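Local coordinates for protein AvrRpt2 (Erwinia amylovora, PDB 6HQZ) that probably cleaves plant host proteins as a papain-like C70 family cysteine protease that the fire blight bacterium delivers by type III secretion, at residues N6-V11 with V108-D113; H30-G35 with L59-N64; P36-P41 with G48-Q53; A118-D123 with G127-M132. All coordinates share one frame; numbering follows the deposited sequence.

How the contacts relate
All four contacts lie within the papain-like protease domain, and they fall into two pairs. Contacts 1 and 4 are neighbours, their centres about 7 Å apart: strands 104-113 and 118-123 are adjacent in the antiparallel sheet, and contact 4 adds its edge strand 130-133. Contacts 2 and 3, centres about 15 Å apart, share helix 49-65 and the loop that leads from helix 19-27 into helix 40-45. Centres of contacts 1 and 3 are about 28 Å apart. Along the chain contact 3 is nested inside contact 2, and both inside contact 1, while contact 4 follows. In contact 1 strand 104-113 returns to the N-terminal loop, closing the part of the chain that holds contacts 2 and 3.

Contact 1 (N6-V11 with V108-D113); sequences NHVPYV and VLTGID
V8 turns CG1 anti to its backbone N (chi1 -174°) and keeps CG2 beside that N; the backbone already directs CB at the strand, and this rotation turns CG2 to T110 CG2 and CG1 to V108 CG1. T110 answers with its methyl: a chi1 of 70° sets OG1 between the backbone N and the carbonyl carbon and turns CG2 away from the carbonyl. The two side chains meet at a slant, T110 CG2 lying 4.0 Å from V8 CB and 4.1 Å from V8 CG2. At the other branch the touch is lighter, with V8 CG1 and V108 CG1 4.4 Å apart. The meeting is wholly apolar and small, about 98 Å² counting both sides. The polar half of T110 is used in another direction, OG1 making a weak hydrogen bond to the carbonyl O of I120 on the next strand. T110 and G111 together face I120, which makes a classic beta bulge in strand 104-113. The backbone of the 6-11 loop is held close by, V8 O accepting a hydrogen bond from NE2 of H122 and the Y10 ring meeting the H122 ring edge-to-face. Around this point V8 also packs on P92, and V108 reaches C24 and M27 of helix 19-27, while on its other face the strand sends L109 and I112 against helix 80-90.

Contact 2 (H30-G35 with L59-N64); sequences HSISSG and LRLMRN
L61 presses both its methyls against the backbone of S34 and G35, where the loop between helices 19-27 and 40-45 of this papain-like fold passes alongside helix 49-65. The tight part is at those methyls. CD1 lies 3.7 Å from G35 C and 4.0 Å from G35 CA, while CD2 comes to 3.6 Å from S34 O. L61 CD1 thus packs directly on the main chain of G35; the next residue along the loop, P36, also touches L61. The L61 chi1 of -91° is well off the usual staggered value, and with it the isobutyl fork spreads along the loop backbone, CD1 against G35 and CD2 against S34 O. The carbonyl of S34 also accepts a hydrogen bond from W21 NE1, which gives this oxygen a polar partner beside the methyl.

Contact thins out on both sides. Toward solvent, the side chain of the exposed S34 comes no closer than OG, 4.3 Å from L61 CD2. Toward the interior, the buried I32 approaches obliquely through its short branch, CG2 being anti to the backbone N. Between residues 30-35 and 59-64 L61 makes every contact on the helix side, and the buried surface amounts to about 123 Å² over both sides. Its inner limit is a single methyl-to-methyl touch, I32 CG2 to L61 CD2 at 4.2 Å.

Contact 3 (P36-P41 with G48-Q53); sequences PRLGLP and GPQGLQ
The guanidinium of R37 and the carboxamide of Q53 are flat groups that come near each other without stacking. Q53 NE2 approaches the guanidinium obliquely, 4.4 Å from R37 NH1; the two nitrogens are too far apart for a hydrogen bond, and both are donors. A second amide, that of Q50, has a leucine methyl near its oxygen: L38 CD1 stands 4.0 Å from Q50 OE1. The closer touch is on the aliphatic chain, at CG, with L38 CD1 to Q50 CG at 3.8 Å, where the two side chains pass at an angle. Q50 reaches across with an extended chain, CG anti to its backbone N (chi1 175°), and chi3 of -94° then turns the amide sharply across that chain. Its NE2 makes a weak hydrogen bond to S46 OG, and the side chain also touches E42 of helix 40-45.

Both glutamines stand at the start of helix 49-65. G48 takes the N-cap position, and its O accepts L52 N at 2.9 Å and G51 N at 3.3 Å. G39 is the N-cap of helix 40-45, and L38, just before it, extends onto Q54 as well. The loop leading into helix 40-45 thus meets the first turn of helix 49-65 at the surface, in the helical part of the papain-like fold. The chemistry implies a small van der Waals contact, about 135 Å² over both sides, with no salt bridge or hydrogen bond between the segments.

Contact 4 (A118-D123 with G127-M132); sequences AIIFHD and GPDLTM
A beta hairpin forms this contact, strands 118-123 and 130-133 running antiparallel, with M132 and L130 facing I119 and F121 as hydrogen-bonded pairs; G127 pairs likewise with D123, ahead of the strand and before the chain turns a corner at P128 and D129. At the open end I119 N bonds to M132 O (2.9 Å) and M132 N returns to I119 O. In the middle F121 N gives a firm bond to L130 O (2.8 Å), whereas the return from L130 N to F121 O is weak. Near the turn D123 and G127 exchange two bonds; that from D123 N to G127 O is nearly straight at the hydrogen, 170°, although the donor stands above the carbonyl plane.

Between these pairs the register slips by one, a beta bulge in which P128 and D129 lie opposite the single residue H122. D129 N donates to H122 ND1 in the ring plane (3.2 Å), and with V8 O as partner of NE2 the imidazole is held through both nitrogens. On one face of the sheet, a chi1 of 67° swings the F121 ring over the neighbouring strand. L130 CB sits over one ring face, a CH-pi contact 4.1 Å from the centroid, while M132 N lies at the ring edge. M132 SD makes an oblique Met-aromatic contact, 5.5 Å from the F121 centroid; separately, M132 CE packs 3.7 Å from F121 CZ, and CG on I119 CG1. On the other face I120 CG1 touches T131 CG2. Such a bulged hairpin forms the edge of this chain's six-stranded antiparallel sheet, part of its papain-like fold.

Contact 1 (N6-V11 with V108-D113)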
loop_
_atom_site.group_PDB
_atom_site.type_symbol
_atom_site.label_atom_id
_atom_site.label_comp_id
_atom_site.label_asym_id
_atom_site.label_seq_id
_atom_site.Cartn_x
_atom_site.Cartn_y
_atom_site.Cartn_z
ATOM N N ASN A 6 8.148 -3.773 -8.262
ATOM C CA ASN A 6 9.091 -3.708 -9.369
ATOM C C ASN A 6 10.002 -4.907 -9.557
ATOM O O ASN A 6 10.634 -5.004 -10.611
ATOM C CB ASN A 6 9.921 -2.429 -9.204
ATOM C CG ASN A 6 9.076 -1.211 -9.456
ATOM O OD1 ASN A 6 8.703 -0.958 -10.596
ATOM N ND2 ASN A 6 8.667 -0.516 -8.398
ATOM N N HIS A 7 10.139 -5.795 -8.574
ATOM C CA HIS A 7 10.709 -7.076 -8.952
ATOM C C HIS A 7 10.100 -8.318 -8.366
ATOM O O HIS A 7 10.630 -9.012 -7.510
ATOM C CB HIS A 7 12.234 -7.177 -8.989
ATOM C CG HIS A 7 12.696 -8.235 -9.967
ATOM N ND1 HIS A 7 12.504 -8.114 -11.334
ATOM C CD2 HIS A 7 13.249 -9.463 -9.779
ATOM C CE1 HIS A 7 12.951 -9.200 -11.943
ATOM N NE2 HIS A 7 13.404 -10.035 -11.024
ATOM N N VAL A 8 8.975 -8.606 -8.963
ATOM C CA VAL A 8 8.443 -9.935 -8.975
ATOM C C VAL A 8 9.066 -10.693 -10.169
ATOM O O VAL A 8 9.000 -10.237 -11.289
ATOM C CB VAL A 8 6.924 -9.849 -9.020
ATOM C CG1 VAL A 8 6.365 -11.239 -8.893
ATOM C CG2 VAL A 8 6.477 -8.986 -7.836
ATOM N N PRO A 9 9.736 -11.814 -9.891
ATOM C CA PRO A 9 10.322 -12.598 -10.954
ATOM C C PRO A 9 9.240 -13.230 -11.829
ATOM O O PRO A 9 8.097 -13.486 -11.365
ATOM C CB PRO A 9 11.120 -13.672 -10.217
ATOM C CG PRO A 9 10.534 -13.766 -8.848
ATOM C CD PRO A 9 9.915 -12.431 -8.551
ATOM N N TYR A 10 9.542 -13.362 -13.104
ATOM C CA TYR A 10 8.535 -13.872 -14.068
ATOM C C TYR A 10 8.831 -15.357 -14.254
ATOM O O TYR A 10 9.971 -15.704 -14.538
ATOM C CB TYR A 10 8.644 -13.116 -15.399
ATOM C CG TYR A 10 7.710 -13.735 -16.382
ATOM C CD1 TYR A 10 6.317 -13.598 -16.216
ATOM C CD2 TYR A 10 8.180 -14.590 -17.354
ATOM C CE1 TYR A 10 5.455 -14.229 -17.113
ATOM C CE2 TYR A 10 7.311 -15.215 -18.244
ATOM C CZ TYR A 10 5.963 -15.024 -18.114
ATOM O OH TYR A 10 5.140 -15.734 -19.006
ATOM N N VAL A 11 7.794 -16.222 -14.191
ATOM C CA VAL A 11 7.943 -17.641 -14.442
ATOM C C VAL A 11 6.803 -18.000 -15.441
ATOM O O VAL A 11 5.666 -17.605 -15.168
ATOM C CB VAL A 11 7.810 -18.478 -13.132
ATOM C CG1 VAL A 11 7.910 -19.965 -13.413
ATOM C CG2 VAL A 11 8.867 -18.028 -12.087
ATOM N N VAL A 108 -0.459 -13.246 -11.934
ATOM C CA VAL A 108 0.067 -12.576 -10.758
ATOM C C VAL A 108 0.003 -11.106 -10.860
ATOM O O VAL A 108 0.640 -10.529 -11.745
ATOM C CB VAL A 108 1.551 -12.985 -10.490
ATOM C CG1 VAL A 108 2.042 -12.193 -9.248
ATOM C CG2 VAL A 108 1.660 -14.491 -10.249
ATOM N N LEU A 109 -0.791 -10.503 -9.959
ATOM C CA LEU A 109 -0.954 -9.064 -9.836
ATOM C C LEU A 109 0.301 -8.487 -9.220
ATOM O O LEU A 109 0.717 -8.947 -8.137
ATOM C CB LEU A 109 -2.110 -8.700 -8.927
ATOM C CG LEU A 109 -2.419 -7.206 -8.835
ATOM C CD1 LEU A 109 -2.808 -6.553 -10.182
ATOM C CD2 LEU A 109 -3.502 -7.096 -7.784
ATOM N N THR A 110 0.863 -7.495 -9.879
ATOM C CA THR A 110 2.129 -6.842 -9.382
ATOM C C THR A 110 2.073 -5.325 -9.125
ATOM O O THR A 110 2.952 -4.782 -8.419
ATOM C CB THR A 110 3.305 -7.083 -10.331
ATOM O OG1 THR A 110 3.093 -6.336 -11.566
ATOM C CG2 THR A 110 3.487 -8.593 -10.544
ATOM N N GLY A 111 1.180 -4.618 -9.817
ATOM C CA GLY A 111 1.050 -3.223 -9.646
ATOM C C GLY A 111 -0.196 -2.652 -10.255
ATOM O O GLY A 111 -0.994 -3.370 -10.828
ATOM N N ILE A 112 -0.347 -1.344 -10.140
ATOM C CA ILE A 112 -1.526 -0.597 -10.677
ATOM C C ILE A 112 -1.006 0.549 -11.480
ATOM O O ILE A 112 -0.091 1.295 -11.033
ATOM C CB ILE A 112 -2.422 -0.050 -9.542
ATOM C CG1 ILE A 112 -2.917 -1.206 -8.655
ATOM C CG2 ILE A 112 -3.607 0.769 -10.081
ATOM C CD1 ILE A 112 -3.765 -2.267 -9.378
ATOM N N ASP A 113 -1.592 0.689 -12.650
ATOM C CA ASP A 113 -1.393 1.826 -13.471
ATOM C C ASP A 113 -2.598 2.764 -13.269
ATOM O O ASP A 113 -3.639 2.600 -13.917
ATOM C CB ASP A 113 -1.202 1.355 -14.931
ATOM C CG ASP A 113 -1.127 2.505 -15.941
ATOM O OD1 ASP A 113 -1.456 3.687 -15.619
ATOM O OD2 ASP A 113 -0.746 2.219 -17.095
#

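Contact 2 (H30-G35 with L59-N64)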
loop_
_atom_site.group_PDB
_atom_site.type_symbol
_atom_site.label_atom_id
_atom_site.label_comp_id
_atom_site.label_asym_id
_atom_site.label_seq_id
_atom_site.Cartn_x
_atom_site.Cartn_y
_atom_site.Cartn_z
ATOM N N HIS A 30 7.279 -19.215 -3.487
ATOM C CA HIS A 30 7.048 -20.574 -2.938
ATOM C C HIS A 30 7.469 -21.667 -3.918
ATOM O O HIS A 30 7.381 -21.506 -5.149
ATOM C CB HIS A 30 5.545 -20.761 -2.616
ATOM C CG HIS A 30 5.043 -19.871 -1.520
ATOM N ND1 HIS A 30 4.579 -20.358 -0.312
ATOM C CD2 HIS A 30 4.974 -18.525 -1.437
ATOM C CE1 HIS A 30 4.250 -19.346 0.470
ATOM N NE2 HIS A 30 4.491 -18.222 -0.182
ATOM N N SER A 31 7.936 -22.783 -3.369
ATOM C CA SER A 31 8.141 -24.019 -4.106
ATOM C C SER A 31 7.176 -25.000 -3.529
ATOM O O SER A 31 7.334 -25.482 -2.421
ATOM C CB SER A 31 9.557 -24.543 -3.939
ATOM O OG SER A 31 10.398 -23.758 -4.737
ATOM N N ILE A 32 6.155 -25.289 -4.294
ATOM C CA ILE A 32 5.085 -26.111 -3.829
ATOM C C ILE A 32 4.980 -27.243 -4.834
ATOM O O ILE A 32 4.676 -27.018 -6.027
ATOM C CB ILE A 32 3.753 -25.339 -3.736
ATOM C CG1 ILE A 32 3.939 -23.971 -3.030
ATOM C CG2 ILE A 32 2.711 -26.210 -3.045
ATOM C CD1 ILE A 32 2.681 -23.133 -2.847
ATOM N N SER A 33 5.156 -28.450 -4.318
ATOM C CA SER A 33 5.226 -29.653 -5.117
ATOM C C SER A 33 3.876 -30.232 -5.570
ATOM O O SER A 33 3.886 -31.233 -6.291
ATOM C CB SER A 33 5.913 -30.725 -4.295
ATOM O OG SER A 33 4.993 -31.228 -3.343
ATOM N N SER A 34 2.743 -29.680 -5.103
ATOM C CA SER A 34 1.418 -30.186 -5.470
ATOM C C SER A 34 0.393 -29.059 -5.510
ATOM O O SER A 34 0.616 -27.965 -5.016
ATOM C CB SER A 34 0.974 -31.289 -4.507
ATOM O OG SER A 34 0.749 -30.772 -3.211
ATOM N N GLY A 35 -0.744 -29.326 -6.120
ATOM C CA GLY A 35 -1.694 -28.270 -6.390
ATOM C C GLY A 35 -3.076 -28.830 -6.325
ATOM O O GLY A 35 -3.267 -30.011 -6.036
ATOM N N LEU A 59 -8.047 -24.761 1.101
ATOM C CA LEU A 59 -7.715 -24.305 2.464
ATOM C C LEU A 59 -6.547 -25.096 3.047
ATOM O O LEU A 59 -5.647 -24.521 3.683
ATOM C CB LEU A 59 -8.938 -24.332 3.407
ATOM C CG LEU A 59 -9.927 -23.193 3.117
ATOM C CD1 LEU A 59 -11.154 -23.327 3.971
ATOM C CD2 LEU A 59 -9.280 -21.807 3.298
ATOM N N ARG A 60 -6.562 -26.404 2.817
ATOM C CA ARG A 60 -5.448 -27.261 3.228
ATOM C C ARG A 60 -4.097 -26.817 2.626
ATOM O O ARG A 60 -3.090 -26.701 3.339
ATOM C CB ARG A 60 -5.718 -28.707 2.843
ATOM C CG ARG A 60 -4.628 -29.664 3.312
ATOM C CD ARG A 60 -4.526 -30.872 2.420
ATOM N NE ARG A 60 -5.607 -31.799 2.706
ATOM C CZ ARG A 60 -5.563 -33.119 2.466
ATOM N NH1 ARG A 60 -4.493 -33.686 1.888
ATOM N NH2 ARG A 60 -6.602 -33.897 2.796
ATOM N N LEU A 61 -4.065 -26.615 1.322
ATOM C CA LEU A 61 -2.854 -26.107 0.653
ATOM C C LEU A 61 -2.369 -24.815 1.267
ATOM O O LEU A 61 -1.182 -24.675 1.574
ATOM C CB LEU A 61 -3.076 -25.903 -0.859
ATOM C CG LEU A 61 -2.736 -27.077 -1.767
ATOM C CD1 LEU A 61 -3.480 -26.988 -3.102
ATOM C CD2 LEU A 61 -1.236 -27.153 -2.000
ATOM N N MET A 62 -3.303 -23.876 1.457
ATOM C CA MET A 62 -3.015 -22.575 2.067
ATOM C C MET A 62 -2.352 -22.738 3.466
ATOM O O MET A 62 -1.284 -22.142 3.733
ATOM C CB MET A 62 -4.303 -21.725 2.126
ATOM C CG MET A 62 -4.787 -21.226 0.781
ATOM S SD MET A 62 -6.518 -20.705 0.781
ATOM C CE MET A 62 -6.466 -19.401 2.032
ATOM N N ARG A 63 -2.953 -23.576 4.317
ATOM C CA ARG A 63 -2.417 -23.880 5.639
ATOM C C ARG A 63 -1.007 -24.442 5.519
ATOM O O ARG A 63 -0.105 -23.992 6.199
ATOM C CB ARG A 63 -3.329 -24.882 6.341
ATOM C CG ARG A 63 -2.958 -25.292 7.771
ATOM C CD ARG A 63 -4.015 -26.178 8.467
ATOM N NE ARG A 63 -5.326 -25.654 8.108
ATOM C CZ ARG A 63 -6.186 -26.159 7.201
ATOM N NH1 ARG A 63 -5.968 -27.336 6.604
ATOM N NH2 ARG A 63 -7.328 -25.503 6.953
ATOM N N ASN A 64 -0.829 -25.408 4.628
ATOM C CA ASN A 64 0.448 -26.106 4.444
ATOM C C ASN A 64 1.568 -25.325 3.818
ATOM O O ASN A 64 2.728 -25.659 4.091
ATOM C CB ASN A 64 0.249 -27.395 3.640
ATOM C CG ASN A 64 -0.454 -28.455 4.460
ATOM O OD1 ASN A 64 -0.694 -28.244 5.633
ATOM N ND2 ASN A 64 -0.795 -29.584 3.855
#

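Contact 3 (P36-P41 with G48-Q53)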
loop_
_atom_site.group_PDB
_atom_site.type_symbol
_atom_site.label_atom_id
_atom_site.label_comp_id
_atom_site.label_asym_id
_atom_site.label_seq_id
_atom_site.Cartn_x
_atom_site.Cartn_y
_atom_site.Cartn_z
ATOM N N PRO A 36 -4.056 -27.996 -6.609
ATOM C CA PRO A 36 -5.423 -28.457 -6.602
ATOM C C PRO A 36 -5.578 -29.685 -7.492
ATOM O O PRO A 36 -4.961 -29.789 -8.573
ATOM C CB PRO A 36 -6.179 -27.266 -7.136
ATOM C CG PRO A 36 -5.299 -26.093 -6.740
ATOM C CD PRO A 36 -3.953 -26.607 -7.069
ATOM N N ARG A 37 -6.374 -30.606 -6.996
ATOM C CA ARG A 37 -6.451 -31.939 -7.546
ATOM C C ARG A 37 -7.291 -31.885 -8.827
ATOM O O ARG A 37 -7.059 -32.623 -9.793
ATOM C CB ARG A 37 -7.071 -32.861 -6.493
ATOM C CG ARG A 37 -6.858 -34.349 -6.732
ATOM C CD ARG A 37 -7.849 -35.221 -5.964
ATOM N NE ARG A 37 -8.272 -36.386 -6.769
ATOM C CZ ARG A 37 -9.267 -36.403 -7.672
ATOM N NH1 ARG A 37 -10.004 -35.317 -7.932
ATOM N NH2 ARG A 37 -9.533 -37.527 -8.334
ATOM N N LEU A 38 -8.287 -31.002 -8.830
ATOM C CA LEU A 38 -9.079 -30.794 -10.026
ATOM C C LEU A 38 -8.544 -29.488 -10.684
ATOM O O LEU A 38 -7.680 -28.758 -10.135
ATOM C CB LEU A 38 -10.607 -30.786 -9.721
ATOM C CG LEU A 38 -11.359 -32.034 -9.186
ATOM C CD1 LEU A 38 -12.810 -31.673 -8.851
ATOM C CD2 LEU A 38 -11.343 -33.269 -10.107
ATOM N N GLY A 39 -9.058 -29.217 -11.862
ATOM C CA GLY A 39 -8.625 -28.100 -12.651
ATOM C C GLY A 39 -9.077 -26.751 -12.161
ATOM O O GLY A 39 -9.687 -26.576 -11.079
ATOM N N LEU A 40 -8.773 -25.794 -13.010
ATOM C CA LEU A 40 -9.094 -24.421 -12.774
ATOM C C LEU A 40 -10.600 -24.095 -12.679
ATOM O O LEU A 40 -11.004 -23.337 -11.751
ATOM C CB LEU A 40 -8.450 -23.581 -13.857
ATOM C CG LEU A 40 -6.938 -23.501 -13.787
ATOM C CD1 LEU A 40 -6.453 -22.432 -14.761
ATOM C CD2 LEU A 40 -6.448 -23.145 -12.400
ATOM N N PRO A 41 -11.411 -24.590 -13.639
ATOM C CA PRO A 41 -12.867 -24.339 -13.498
ATOM C C PRO A 41 -13.448 -24.789 -12.160
ATOM O O PRO A 41 -14.273 -24.084 -11.590
ATOM C CB PRO A 41 -13.505 -25.156 -14.624
ATOM C CG PRO A 41 -12.390 -25.585 -15.517
ATOM C CD PRO A 41 -11.085 -25.314 -14.895
ATOM N N GLY A 48 -21.983 -26.556 -5.146
ATOM C CA GLY A 48 -22.381 -27.894 -4.647
ATOM C C GLY A 48 -21.169 -28.740 -4.223
ATOM O O GLY A 48 -20.212 -28.167 -3.709
ATOM N N PRO A 49 -21.186 -30.096 -4.437
ATOM C CA PRO A 49 -20.116 -31.013 -3.935
ATOM C C PRO A 49 -18.723 -30.819 -4.521
ATOM O O PRO A 49 -17.765 -30.672 -3.774
ATOM C CB PRO A 49 -20.635 -32.420 -4.298
ATOM C CG PRO A 49 -21.653 -32.194 -5.364
ATOM C CD PRO A 49 -22.300 -30.875 -5.021
ATOM N N GLN A 50 -18.623 -30.783 -5.849
ATOM C CA GLN A 50 -17.361 -30.589 -6.539
ATOM C C GLN A 50 -16.657 -29.255 -6.080
ATOM O O GLN A 50 -15.426 -29.060 -6.299
ATOM C CB GLN A 50 -17.619 -30.637 -8.064
ATOM C CG GLN A 50 -16.395 -30.330 -8.929
ATOM C CD GLN A 50 -16.608 -30.621 -10.404
ATOM O OE1 GLN A 50 -16.285 -31.698 -10.866
ATOM N NE2 GLN A 50 -17.120 -29.642 -11.153
ATOM N N GLY A 51 -17.458 -28.370 -5.446
ATOM C CA GLY A 51 -17.036 -27.085 -4.911
ATOM C C GLY A 51 -16.755 -26.979 -3.420
ATOM O O GLY A 51 -15.805 -26.309 -3.042
ATOM N N LEU A 52 -17.575 -27.572 -2.558
ATOM C CA LEU A 52 -17.219 -27.651 -1.115
ATOM C C LEU A 52 -15.911 -28.464 -0.864
ATOM O O LEU A 52 -15.215 -28.222 0.159
ATOM C CB LEU A 52 -18.377 -28.194 -0.224
ATOM C CG LEU A 52 -19.176 -27.092 0.519
ATOM C CD1 LEU A 52 -20.165 -26.409 -0.433
ATOM C CD2 LEU A 52 -19.869 -27.582 1.787
ATOM N N GLN A 53 -15.630 -29.406 -1.792
ATOM C CA GLN A 53 -14.419 -30.226 -1.817
ATOM C C GLN A 53 -13.231 -29.428 -2.200
ATOM O O GLN A 53 -12.219 -29.543 -1.527
ATOM C CB GLN A 53 -14.479 -31.398 -2.833
ATOM C CG GLN A 53 -13.113 -32.135 -2.981
ATOM C CD GLN A 53 -13.130 -33.472 -3.730
ATOM O OE1 GLN A 53 -14.131 -34.188 -3.757
ATOM N NE2 GLN A 53 -11.985 -33.824 -4.309
#

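Contact 4 (A118-D123 with G127-M132)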
loop_
_atom_site.group_PDB
_atom_site.type_symbol
_atom_site.label_atom_id
_atom_site.label_comp_id
_atom_site.label_asym_id
_atom_site.label_seq_id
_atom_site.Cartn_x
_atom_site.Cartn_y
_atom_site.Cartn_z
ATOM N N ALA A 118 -5.666 0.573 -14.972
ATOM C CA ALA A 118 -5.287 -0.786 -15.366
ATOM C C ALA A 118 -4.454 -1.467 -14.291
ATOM O O ALA A 118 -3.770 -0.822 -13.501
ATOM C CB ALA A 118 -4.507 -0.741 -16.678
ATOM N N ILE A 119 -4.501 -2.799 -14.288
ATOM C CA ILE A 119 -3.686 -3.602 -13.413
ATOM C C ILE A 119 -2.507 -4.098 -14.198
ATOM O O ILE A 119 -2.582 -4.231 -15.403
ATOM C CB ILE A 119 -4.429 -4.794 -12.828
ATOM C CG1 ILE A 119 -4.916 -5.757 -13.931
ATOM C CG2 ILE A 119 -5.630 -4.257 -12.061
ATOM C CD1 ILE A 119 -5.092 -7.151 -13.376
ATOM N N ILE A 120 -1.424 -4.369 -13.473
ATOM C CA ILE A 120 -0.211 -4.835 -14.057
ATOM C C ILE A 120 0.009 -6.250 -13.531
ATOM O O ILE A 120 -0.016 -6.471 -12.343
ATOM C CB ILE A 120 1.010 -3.971 -13.651
ATOM C CG1 ILE A 120 0.700 -2.477 -13.914
ATOM C CG2 ILE A 120 2.202 -4.414 -14.406
ATOM C CD1 ILE A 120 1.731 -1.522 -13.386
ATOM N N PHE A 121 0.286 -7.195 -14.437
ATOM C CA PHE A 121 0.334 -8.584 -14.023
ATOM C C PHE A 121 1.240 -9.395 -14.906
ATOM O O PHE A 121 1.443 -9.085 -16.102
ATOM C CB PHE A 121 -1.078 -9.200 -14.002
ATOM C CG PHE A 121 -1.721 -9.331 -15.340
ATOM C CD1 PHE A 121 -2.317 -8.224 -15.979
ATOM C CD2 PHE A 121 -1.749 -10.567 -15.990
ATOM C CE1 PHE A 121 -2.937 -8.376 -17.227
ATOM C CE2 PHE A 121 -2.388 -10.726 -17.240
ATOM C CZ PHE A 121 -2.944 -9.644 -17.887
ATOM N N HIS A 122 1.807 -10.428 -14.290
ATOM C CA HIS A 122 2.592 -11.445 -14.951
ATOM C C HIS A 122 1.602 -12.555 -15.353
ATOM O O HIS A 122 0.957 -13.127 -14.498
ATOM C CB HIS A 122 3.599 -12.115 -14.016
ATOM C CG HIS A 122 4.808 -11.278 -13.722
ATOM N ND1 HIS A 122 5.146 -10.175 -14.480
ATOM C CD2 HIS A 122 5.768 -11.408 -12.785
ATOM C CE1 HIS A 122 6.249 -9.636 -13.985
ATOM N NE2 HIS A 122 6.676 -10.396 -12.988
ATOM N N ASP A 123 1.604 -12.903 -16.629
ATOM C CA ASP A 123 0.738 -13.966 -17.176
ATOM C C ASP A 123 1.646 -15.127 -17.587
ATOM O O ASP A 123 2.459 -15.011 -18.506
ATOM C CB ASP A 123 -0.021 -13.433 -18.364
ATOM C CG ASP A 123 -1.079 -14.423 -18.892
ATOM O OD1 ASP A 123 -0.780 -15.598 -19.094
ATOM O OD2 ASP A 123 -2.171 -13.994 -19.193
ATOM N N GLY A 127 3.206 -13.597 -20.797
ATOM C CA GLY A 127 4.418 -12.864 -20.552
ATOM C C GLY A 127 4.378 -11.954 -19.337
ATOM O O GLY A 127 3.302 -11.713 -18.712
ATOM N N PRO A 128 5.544 -11.328 -19.028
ATOM C CA PRO A 128 5.603 -10.434 -17.899
ATOM C C PRO A 128 5.000 -9.054 -18.139
ATOM O O PRO A 128 5.022 -8.573 -19.232
ATOM C CB PRO A 128 7.139 -10.243 -17.665
ATOM C CG PRO A 128 7.752 -10.533 -18.964
ATOM C CD PRO A 128 6.854 -11.527 -19.648
ATOM N N ASP A 129 4.599 -8.396 -17.060
ATOM C CA ASP A 129 4.300 -6.952 -17.052
ATOM C C ASP A 129 3.261 -6.577 -18.113
ATOM O O ASP A 129 3.328 -5.531 -18.725
ATOM C CB ASP A 129 5.594 -6.125 -17.221
ATOM C CG ASP A 129 6.540 -6.376 -16.084
ATOM O OD1 ASP A 129 6.041 -6.507 -14.955
ATOM O OD2 ASP A 129 7.736 -6.452 -16.313
ATOM N N LEU A 130 2.292 -7.451 -18.308
ATOM C CA LEU A 130 1.113 -7.077 -19.096
ATOM C C LEU A 130 0.225 -6.127 -18.248
ATOM O O LEU A 130 0.336 -6.038 -17.008
ATOM C CB LEU A 130 0.286 -8.274 -19.464
ATOM C CG LEU A 130 0.943 -9.473 -20.198
ATOM C CD1 LEU A 130 -0.132 -10.534 -20.559
ATOM C CD2 LEU A 130 1.801 -9.030 -21.366
ATOM N N THR A 131 -0.663 -5.426 -18.925
ATOM C CA THR A 131 -1.745 -4.769 -18.185
ATOM C C THR A 131 -3.076 -5.159 -18.796
ATOM O O THR A 131 -3.137 -5.440 -19.959
ATOM C CB THR A 131 -1.657 -3.219 -18.201
ATOM O OG1 THR A 131 -2.047 -2.668 -19.474
ATOM C CG2 THR A 131 -0.254 -2.749 -17.869
ATOM N N MET A 132 -4.117 -5.055 -17.999
ATOM C CA MET A 132 -5.470 -5.078 -18.490
ATOM C C MET A 132 -6.281 -4.005 -17.802
ATOM O O MET A 132 -5.969 -3.641 -16.671
ATOM C CB MET A 132 -6.151 -6.472 -18.292
ATOM C CG MET A 132 -6.747 -6.815 -16.980
ATOM S SD MET A 132 -7.715 -8.335 -16.691
ATOM C CE MET A 132 -6.434 -9.574 -16.815
#